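Long-range contact in transcriptional regulator (Saccharomonospora viridis, PDB 4KWA), which probably acts as a TetR-family transcriptional repressor that binds DNA through its N-terminal domain, and binds a choline ion in its C-terminal domain: residues Q88-G93 against C173-M178. Sequence-based numbering, arbitrary orientation.
Sequences QLPTPG and CSVDHM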
loop_
_atom_site.group_PDB
_atom_site.type_symbol
_atom_site.label_atom_id
_atom_site.label_comp_id
_atom_site.label_asym_id
_atom_site.label_seq_id
_atom_site.Cartn_x
_atom_site.Cartn_y
_atom_site.Cartn_z
ATOM N N GLN A 88 -5.537 2.040 -13.935
ATOM C CA GLN A 88 -4.942 1.949 -12.652
ATOM C C GLN A 88 -3.469 1.820 -12.675
ATOM O O GLN A 88 -2.893 1.773 -11.594
ATOM C CB GLN A 88 -5.481 0.763 -11.825
ATOM C CG GLN A 88 -6.994 0.663 -11.761
ATOM C CD GLN A 88 -7.776 2.001 -11.715
ATOM O OE1 GLN A 88 -8.721 2.221 -12.539
ATOM N NE2 GLN A 88 -7.464 2.862 -10.755
ATOM N N LEU A 89 -2.828 1.710 -13.841
ATOM C CA LEU A 89 -1.383 1.575 -13.832
ATOM C C LEU A 89 -0.701 2.864 -13.483
ATOM O O LEU A 89 -1.147 3.897 -13.898
ATOM C CB LEU A 89 -0.917 1.094 -15.205
ATOM C CG LEU A 89 -1.561 -0.215 -15.603
ATOM C CD1 LEU A 89 -1.046 -0.597 -16.981
ATOM C CD2 LEU A 89 -1.368 -1.314 -14.607
ATOM N N PRO A 90 0.434 2.821 -12.781
ATOM C CA PRO A 90 1.083 4.064 -12.440
ATOM C C PRO A 90 1.954 4.528 -13.587
ATOM O O PRO A 90 3.175 4.630 -13.420
ATOM C CB PRO A 90 1.963 3.671 -11.254
ATOM C CG PRO A 90 2.212 2.219 -11.470
ATOM C CD PRO A 90 0.920 1.680 -11.957
ATOM N N THR A 91 1.341 4.850 -14.732
ATOM C CA THR A 91 2.124 5.309 -15.891
ATOM C C THR A 91 2.735 6.700 -15.654
ATOM O O THR A 91 2.251 7.559 -14.885
ATOM C CB THR A 91 1.263 5.232 -17.136
ATOM O OG1 THR A 91 0.017 5.832 -16.869
ATOM C CG2 THR A 91 0.915 3.839 -17.442
ATOM N N PRO A 92 3.817 6.991 -16.389
ATOM C CA PRO A 92 4.452 8.280 -16.274
ATOM C C PRO A 92 3.435 9.456 -16.238
ATOM O O PRO A 92 2.450 9.400 -16.912
ATOM C CB PRO A 92 5.333 8.324 -17.512
ATOM C CG PRO A 92 5.581 6.881 -17.861
ATOM C CD PRO A 92 4.568 6.028 -17.190
ATOM N N GLY A 93 3.689 10.450 -15.407
ATOM C CA GLY A 93 2.842 11.648 -15.267
ATOM C C GLY A 93 1.843 11.641 -14.141
ATOM O O GLY A 93 2.123 11.211 -13.018
ATOM N N CYS A 173 10.422 -5.458 -11.509
ATOM C CA CYS A 173 9.075 -4.891 -11.605
ATOM C C CYS A 173 9.122 -3.677 -12.531
ATOM O O CYS A 173 10.162 -2.991 -12.685
ATOM C CB CYS A 173 8.494 -4.553 -10.205
ATOM S SG CYS A 173 8.215 -6.010 -9.139
ATOM N N SER A 174 8.070 -3.488 -13.273
ATOM C CA SER A 174 7.943 -2.293 -14.131
ATOM C C SER A 174 6.456 -2.169 -14.357
ATOM O O SER A 174 5.723 -3.112 -14.082
ATOM C CB SER A 174 8.598 -2.482 -15.488
ATOM O OG SER A 174 7.954 -3.588 -16.160
ATOM N N VAL A 175 6.020 -1.030 -14.920
ATOM C CA VAL A 175 4.575 -0.925 -15.266
ATOM C C VAL A 175 4.233 -2.060 -16.286
ATOM O O VAL A 175 3.145 -2.604 -16.257
ATOM C CB VAL A 175 4.257 0.437 -15.910
ATOM C CG1 VAL A 175 2.831 0.487 -16.439
ATOM C CG2 VAL A 175 4.470 1.586 -14.944
ATOM N N ASP A 176 5.098 -2.333 -17.309
ATOM C CA ASP A 176 4.826 -3.404 -18.290
ATOM C C ASP A 176 4.634 -4.740 -17.595
ATOM O O ASP A 176 3.721 -5.490 -17.915
ATOM C CB ASP A 176 5.964 -3.541 -19.332
ATOM C CG ASP A 176 6.019 -2.364 -20.341
ATOM O OD1 ASP A 176 5.002 -1.748 -20.665
ATOM O OD2 ASP A 176 7.115 -2.102 -20.865
ATOM N N HIS A 177 5.444 -5.014 -16.561
ATOM C CA HIS A 177 5.324 -6.317 -15.844
ATOM C C HIS A 177 4.002 -6.397 -15.064
ATOM O O HIS A 177 3.334 -7.409 -15.087
ATOM C CB HIS A 177 6.555 -6.609 -15.032
ATOM C CG HIS A 177 7.782 -6.845 -15.893
ATOM N ND1 HIS A 177 8.880 -5.998 -15.906
ATOM C CD2 HIS A 177 8.047 -7.806 -16.821
ATOM C CE1 HIS A 177 9.783 -6.459 -16.756
ATOM N NE2 HIS A 177 9.301 -7.552 -17.327
HETATM N N MSE A 178 3.630 -5.288 -14.431
HETATM C CA MSE A 178 2.359 -5.223 -13.693
HETATM C C MSE A 178 1.181 -5.445 -14.654
HETATM O O MSE A 178 0.177 -6.121 -14.334
HETATM C CB MSE A 178 2.315 -3.808 -13.037
HETATM C CG MSE A 178 0.944 -3.551 -12.471
HETATM SE SE MSE A 178 1.059 -1.983 -11.255
HETATM C CE MSE A 178 -0.769 -1.923 -10.707
#
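With CG turned away from its backbone N (chi1 170°) and the chain fully extended beyond, M178 carries its selenium off helix 175-190 to the ring of P90, its SE lying 3.7 Å from P90 CD, the ring atom bonded to the backbone N. V175, one helical turn earlier, has a similar first torsion (chi1 172°), which sends its two methyls to different partners. CG1 packs 4.0 Å from L89 CB and, nearly at a right angle, reaches the methyl of T91; CG2 instead sits against the carbonyl of P90, 3.6 Å from its O. L89 touches both helix residues: the L89 and M178 side chains run past each other in opposite directions, L89 CD2 lying 3.9 Å from M178 CG and also touching the selenomethionine methyl. No hydrogen bond joins the segments; the loop packs on the first turn of the helix mainly through apolar side chains, with one methyl against a carbonyl.

P90 is the centre of an inverse gamma turn, closed by a weak bond from T91 N to L89 O. On the helix side S174 is the N-cap, its OG accepting from H177 N at 2.9 Å. P90 and M178 both extend the packing to V166 of helix 148-168, and Q88 O accepts a hydrogen bond from W99 NE1. Q88, W99 and D160 line the choline pocket, so the loop that packs on the start of helix 175-190 includes a pocket residue, within the all-helical ligand-binding domain of a TetR-family regulator.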